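Local atomic coordinates of 26S proteasome regulatory subunit RPN10 (Schizosaccharomyces pombe, PDB entry 2X5N), a protein that binds K48-linked polyubiquitin chains as part of the proteasome and shields them from deubiquitinating enzymes, thereby promoting protein degradation. Residues 7-12 and 50-55; 106-111 and 137-142. All coordinates share one frame; numbering follows the deposited sequence. Where two conformers were deposited one is given.

Interaction 1 of 2, residues 7-12 and 50-55; sequences ILIDNS and LMTIGD
Leu8 and Met51 lie alongside each other on one face of two parallel neighbouring strands, Leu8 CD1 resting 3.9 Å from Met51 CB, while Leu8 CD2 meets Ile53 CG2 where those two side chains cross at about a right angle. Helix 86-98 covers Leu8 and Met51 in this tightly packed part. The strands belong to the beta-alpha-beta unit of strand 3-9, helix 24-42 and strand 47-52 in the von Willebrand factor A domain. On the other face Ile9 CG2 meets Leu50 CD1 beneath helices 24-42 and 68-75. Parallel bonding joins the backbones, from Met51 N to Ile7 O and from Ile9 N to Met51 O (2.8 Å). Beyond the strand ends the contact turns polar and hydrated. Asn11 has CG wedged between its backbone N and carbonyl carbon (chi1 64°), which swings the amide across to Thr52 and Gly54. Its OD1 takes a weak bond from Gly54 N (2.8 Å); its ND2 donates to Pro79 O and to a water, 3.1 Å away, that also binds Gly54 O and Thr52 OG1, itself bonded to Gln59 N. With an alanine here, Gly54 N would probably lose this acceptor, and both Pro79 O and the water a donor. Asp55, partly exposed, pairs with Arg81. The chemistry implies an apolar strand pair whose following loops are linked in part through one amide and a shared water.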
loop_
_atom_site.group_PDB
_atom_site.type_symbol
_atom_site.label_atom_id
_atom_site.label_comp_id
_atom_site.label_asym_id
_atom_site.label_seq_id
_atom_site.Cartn_x
_atom_site.Cartn_y
_atom_site.Cartn_z
ATOM N N ILE A 7 -4.672 1.201 2.254
ATOM C CA ILE A 7 -4.032 0.645 1.074
ATOM C C ILE A 7 -3.867 1.768 0.047
ATOM O O ILE A 7 -4.828 2.404 -0.334
ATOM C CB ILE A 7 -4.825 -0.560 0.488
ATOM C CG1 ILE A 7 -4.981 -1.663 1.557
ATOM C CG2 ILE A 7 -4.089 -1.068 -0.715
ATOM C CD1 ILE A 7 -5.923 -2.779 1.216
ATOM N N LEU A 8 -2.620 2.009 -0.345
ATOM C CA LEU A 8 -2.247 3.106 -1.211
ATOM C C LEU A 8 -1.819 2.550 -2.557
ATOM O O LEU A 8 -0.818 1.818 -2.651
ATOM C CB LEU A 8 -1.072 3.887 -0.613
ATOM C CG LEU A 8 -1.426 4.978 0.407
ATOM C CD1 LEU A 8 -2.348 4.459 1.525
ATOM C CD2 LEU A 8 -0.164 5.569 1.020
ATOM N N ILE A 9 -2.571 2.899 -3.591
ATOM C CA ILE A 9 -2.275 2.442 -4.949
ATOM C C ILE A 9 -1.565 3.534 -5.726
ATOM O O ILE A 9 -1.835 4.726 -5.564
ATOM C CB ILE A 9 -3.532 1.949 -5.714
ATOM C CG1 ILE A 9 -4.628 3.020 -5.864
ATOM C CG2 ILE A 9 -4.061 0.687 -5.030
ATOM C CD1 ILE A 9 -5.697 2.587 -6.790
ATOM N N ASP A 10 -0.624 3.100 -6.548
ATOM C CA ASP A 10 0.080 3.976 -7.461
ATOM C C ASP A 10 -0.729 4.038 -8.761
ATOM O O ASP A 10 -0.861 3.036 -9.476
ATOM C CB ASP A 10 1.506 3.445 -7.663
ATOM C CG ASP A 10 2.409 4.379 -8.453
ATOM O OD1 ASP A 10 1.908 5.235 -9.213
ATOM O OD2 ASP A 10 3.644 4.228 -8.310
ATOM N N ASN A 11 -1.309 5.204 -9.029
ATOM C CA ASN A 11 -1.997 5.459 -10.308
ATOM C C ASN A 11 -1.267 6.524 -11.117
ATOM O O ASN A 11 -1.906 7.314 -11.820
ATOM C CB ASN A 11 -3.458 5.851 -10.096
ATOM C CG ASN A 11 -3.608 7.149 -9.353
ATOM O OD1 ASN A 11 -2.820 7.452 -8.465
ATOM N ND2 ASN A 11 -4.655 7.914 -9.682
ATOM N N SER A 12 0.072 6.530 -11.037
ATOM C CA SER A 12 0.885 7.416 -11.870
ATOM C C SER A 12 1.035 6.880 -13.288
ATOM O O SER A 12 0.710 5.725 -13.581
ATOM C CB SER A 12 2.275 7.625 -11.265
ATOM O OG SER A 12 3.108 6.507 -11.483
ATOM N N LEU A 50 -8.817 3.030 1.139
ATOM C CA LEU A 50 -8.162 3.054 -0.152
ATOM C C LEU A 50 -7.779 4.489 -0.499
ATOM O O LEU A 50 -8.604 5.400 -0.428
ATOM C CB LEU A 50 -9.073 2.492 -1.244
ATOM C CG LEU A 50 -8.465 2.422 -2.635
ATOM C CD1 LEU A 50 -7.293 1.458 -2.662
ATOM C CD2 LEU A 50 -9.510 2.010 -3.672
ATOM N N MET A 51 -6.526 4.666 -0.896
ATOM C CA MET A 51 -6.012 5.937 -1.364
ATOM C C MET A 51 -5.213 5.720 -2.622
ATOM O O MET A 51 -4.672 4.642 -2.853
ATOM C CB MET A 51 -5.012 6.537 -0.362
ATOM C CG MET A 51 -5.607 7.204 0.805
ATOM S SD MET A 51 -4.287 7.843 1.843
ATOM C CE MET A 51 -3.404 8.932 0.754
ATOM N N THR A 52 -5.115 6.764 -3.424
ATOM C CA THR A 52 -4.124 6.837 -4.482
ATOM C C THR A 52 -2.908 7.650 -4.052
ATOM O O THR A 52 -2.974 8.456 -3.112
ATOM C CB THR A 52 -4.691 7.558 -5.705
ATOM O OG1 THR A 52 -4.977 8.917 -5.329
ATOM C CG2 THR A 52 -5.932 6.890 -6.233
ATOM N N ILE A 53 -1.788 7.461 -4.762
ATOM C CA ILE A 53 -0.637 8.341 -4.579
ATOM C C ILE A 53 -0.187 8.998 -5.870
ATOM O O ILE A 53 0.736 9.795 -5.857
ATOM C CB ILE A 53 0.542 7.670 -3.874
ATOM C CG1 ILE A 53 1.151 6.569 -4.744
ATOM C CG2 ILE A 53 0.106 7.101 -2.546
ATOM C CD1 ILE A 53 2.531 6.099 -4.300
ATOM N N GLY A 54 -0.899 8.739 -6.956
ATOM C CA GLY A 54 -0.526 9.271 -8.250
ATOM C C GLY A 54 -1.492 10.297 -8.778
ATOM O O GLY A 54 -2.198 10.997 -8.010
ATOM N N ASP A 55 -1.473 10.452 -10.098
ATOM C CA ASP A 55 -2.242 11.543 -10.682
ATOM C C ASP A 55 -1.984 12.895 -10.040
ATOM O O ASP A 55 -2.913 13.666 -9.842
ATOM C CB ASP A 55 -3.703 11.175 -11.016
ATOM C CG ASP A 55 -4.403 12.161 -11.908
ATOM O OD1 ASP A 55 -3.735 12.882 -12.684
ATOM O OD2 ASP A 55 -5.656 12.165 -11.816
HETATM O O HOH W 1 -4.934 10.227 -7.691
#

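Interaction 2 of 2, residues 106-111 and 137-142; sequences RQRIVA and AIDIIH. With SO4 (sulfate ion), chain B.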
loop_
_atom_site.group_PDB
_atom_site.type_symbol
_atom_site.label_atom_id
_atom_site.label_comp_id
_atom_site.label_asym_id
_atom_site.label_seq_id
_atom_site.Cartn_x
_atom_site.Cartn_y
_atom_site.Cartn_z
ATOM N N ARG A 106 -4.836 -1.113 15.699
ATOM C CA ARG A 106 -3.505 -0.705 15.308
ATOM C C ARG A 106 -3.565 -0.026 13.950
ATOM O O ARG A 106 -4.556 -0.145 13.232
ATOM C CB ARG A 106 -2.593 -1.929 15.228
ATOM C CG ARG A 106 -2.478 -2.734 16.531
ATOM C CD ARG A 106 -1.924 -4.108 16.234
ATOM N NE ARG A 106 -1.893 -5.033 17.373
ATOM C CZ ARG A 106 -0.899 -5.109 18.246
ATOM N NH1 ARG A 106 0.130 -4.276 18.157
ATOM N NH2 ARG A 106 -0.946 -6.002 19.224
ATOM N N GLN A 107 -2.496 0.672 13.590
ATOM C CA GLN A 107 -2.469 1.439 12.354
ATOM C C GLN A 107 -1.440 0.884 11.383
ATOM O O GLN A 107 -0.286 0.653 11.748
ATOM C CB GLN A 107 -2.157 2.896 12.655
ATOM C CG GLN A 107 -3.155 3.557 13.630
ATOM C CD GLN A 107 -2.799 5.007 13.861
ATOM O OE1 GLN A 107 -2.999 5.826 12.989
ATOM N NE2 GLN A 107 -2.246 5.321 15.015
ATOM N N ARG A 108 -1.885 0.660 10.138
ATOM C CA ARG A 108 -0.992 0.118 9.118
ATOM C C ARG A 108 -1.258 0.787 7.774
ATOM O O ARG A 108 -2.400 1.088 7.424
ATOM C CB ARG A 108 -1.171 -1.402 8.980
ATOM C CG ARG A 108 -0.282 -2.058 7.889
ATOM C CD ARG A 108 -0.421 -3.596 7.863
ATOM N NE ARG A 108 0.142 -4.156 9.083
ATOM C CZ ARG A 108 1.431 -4.356 9.303
ATOM N NH1 ARG A 108 2.323 -4.208 8.340
ATOM N NH2 ARG A 108 1.823 -4.721 10.506
ATOM N N ILE A 109 -0.187 0.948 7.008
ATOM C CA ILE A 109 -0.236 1.366 5.616
ATOM C C ILE A 109 0.337 0.246 4.760
ATOM O O ILE A 109 1.385 -0.296 5.082
ATOM C CB ILE A 109 0.610 2.652 5.400
ATOM C CG1 ILE A 109 -0.030 3.793 6.192
ATOM C CG2 ILE A 109 0.735 2.960 3.906
ATOM C CD1 ILE A 109 0.811 5.045 6.226
ATOM N N VAL A 110 -0.344 -0.096 3.662
ATOM C CA VAL A 110 0.229 -0.975 2.621
ATOM C C VAL A 110 0.278 -0.152 1.342
ATOM O O VAL A 110 -0.764 0.253 0.860
ATOM C CB VAL A 110 -0.589 -2.267 2.411
ATOM C CG1 VAL A 110 0.017 -3.084 1.284
ATOM C CG2 VAL A 110 -0.588 -3.069 3.692
ATOM N N ALA A 111 1.478 0.143 0.848
ATOM C CA ALA A 111 1.638 1.026 -0.288
ATOM C C ALA A 111 2.340 0.336 -1.443
ATOM O O ALA A 111 3.363 -0.334 -1.252
ATOM C CB ALA A 111 2.449 2.265 0.108
ATOM N N ALA A 137 2.646 0.936 11.279
ATOM C CA ALA A 137 3.375 -0.057 10.505
ATOM C C ALA A 137 3.192 0.207 9.026
ATOM O O ALA A 137 2.210 0.825 8.613
ATOM C CB ALA A 137 2.865 -1.436 10.833
ATOM N N ILE A 138 4.141 -0.261 8.227
ATOM C CA ILE A 138 4.044 -0.077 6.794
ATOM C C ILE A 138 4.661 -1.259 6.056
ATOM O O ILE A 138 5.725 -1.767 6.432
ATOM C CB ILE A 138 4.663 1.258 6.348
ATOM C CG1 ILE A 138 4.521 1.440 4.827
ATOM C CG2 ILE A 138 6.111 1.383 6.827
ATOM C CD1 ILE A 138 4.536 2.864 4.366
ATOM N N ASP A 139 3.959 -1.674 5.014
ATOM C CA ASP A 139 4.454 -2.608 4.019
ATOM C C ASP A 139 4.504 -1.890 2.683
ATOM O O ASP A 139 3.598 -1.143 2.330
ATOM C CB ASP A 139 3.539 -3.821 3.910
ATOM C CG ASP A 139 3.358 -4.503 5.217
ATOM O OD1 ASP A 139 4.380 -4.755 5.891
ATOM O OD2 ASP A 139 2.196 -4.787 5.568
ATOM N N ILE A 140 5.571 -2.130 1.941
ATOM C CA ILE A 140 5.702 -1.568 0.603
ATOM C C ILE A 140 5.860 -2.690 -0.396
ATOM O O ILE A 140 6.675 -3.582 -0.205
ATOM C CB ILE A 140 6.908 -0.637 0.497
ATOM C CG1 ILE A 140 6.707 0.587 1.402
ATOM C CG2 ILE A 140 7.137 -0.214 -0.932
ATOM C CD1 ILE A 140 7.921 1.495 1.490
ATOM N N ILE A 141 5.065 -2.631 -1.460
ATOM C CA ILE A 141 5.164 -3.555 -2.599
ATOM C C ILE A 141 5.819 -2.732 -3.699
ATOM O O ILE A 141 5.218 -1.801 -4.219
ATOM C CB ILE A 141 3.789 -4.052 -3.038
ATOM C CG1 ILE A 141 3.140 -4.853 -1.898
ATOM C CG2 ILE A 141 3.928 -4.898 -4.301
ATOM C CD1 ILE A 141 1.622 -4.997 -2.000
ATOM N N HIS A 142 7.070 -3.064 -4.012
ATOM C CA HIS A 142 7.881 -2.299 -4.940
ATOM C C HIS A 142 8.007 -3.079 -6.249
ATOM O O HIS A 142 8.465 -4.231 -6.247
ATOM C CB HIS A 142 9.254 -2.062 -4.312
ATOM C CG HIS A 142 10.067 -1.023 -5.017
ATOM N ND1 HIS A 142 11.433 -0.936 -4.876
ATOM C CD2 HIS A 142 9.708 -0.005 -5.837
ATOM C CE1 HIS A 142 11.885 0.079 -5.593
ATOM N NE2 HIS A 142 10.856 0.660 -6.188
HETATM S S SO4 B . -4.225 -7.940 18.592
HETATM O O1 SO4 B . -2.868 -8.107 19.114
HETATM O O2 SO4 B . -4.616 -9.141 17.830
HETATM O O3 SO4 B . -5.107 -7.774 19.738
HETATM O O4 SO4 B . -4.232 -6.754 17.787
#
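The guanidinium of Arg108 has the methyl of Ala137 over one face, CB 3.4 Å above the plane and offset toward the rim, and Asp139 at its edge. These residues belong to the parallel strands of a beta-alpha-beta unit of the von Willebrand factor A fold, with helix 121-133 as the crossover. Arg108 starts with CG anti to the backbone N and bends at chi3, which brings its end over the neighbouring strand. The resulting salt bridge, Arg108 NH1 to Asp139 OD2 at 2.8 Å, is not straight: the N-H...O angle is 134°, and NH1 comes from above the carboxylate plane, although the two flat groups are only 16° apart. NE forms a second salt bridge, with Glu3, and NH1 a further bond to Ser164 O, while His166 holds Asp139 OD1, so the buried carboxylate is probably stabilised in its charged form. On the opposite face, under helix 86-98, Ile109 CG2 packs 3.8 Å from Ile138 CD1. Five backbone bonds join the strands, among them Asp139 N to Ile109 O at 2.9 Å. At the exposed start, the Arg106 guanidinium meets a sulfate, probably from the crystallisation liquor, edge-on: NE reaches O4 at 2.9 Å, nearly straight at 177°.

How the interactions relate
Both contacts are parallel strand pairs of one mixed sheet, each from its own beta-alpha-beta unit, and they meet where strands 3-9 and 106-113 run side by side: Leu8 N lies 2.8 Å from Val110 O, a probable hydrogen bond. Their centres are 13 Å apart. Each is largely buried, but the polar chemistry sits at different places. In interaction 1 it gathers past the C-terminal ends of the strands, in loops bridged by an amide and a water. In interaction 2 a charged pair lies within the strands themselves, on one face of the sheet, and the surface is reached at Arg106. Helix 86-98 packs on both, and Leu8 touches Ile109 and Ala111, joining their apolar sides into one core.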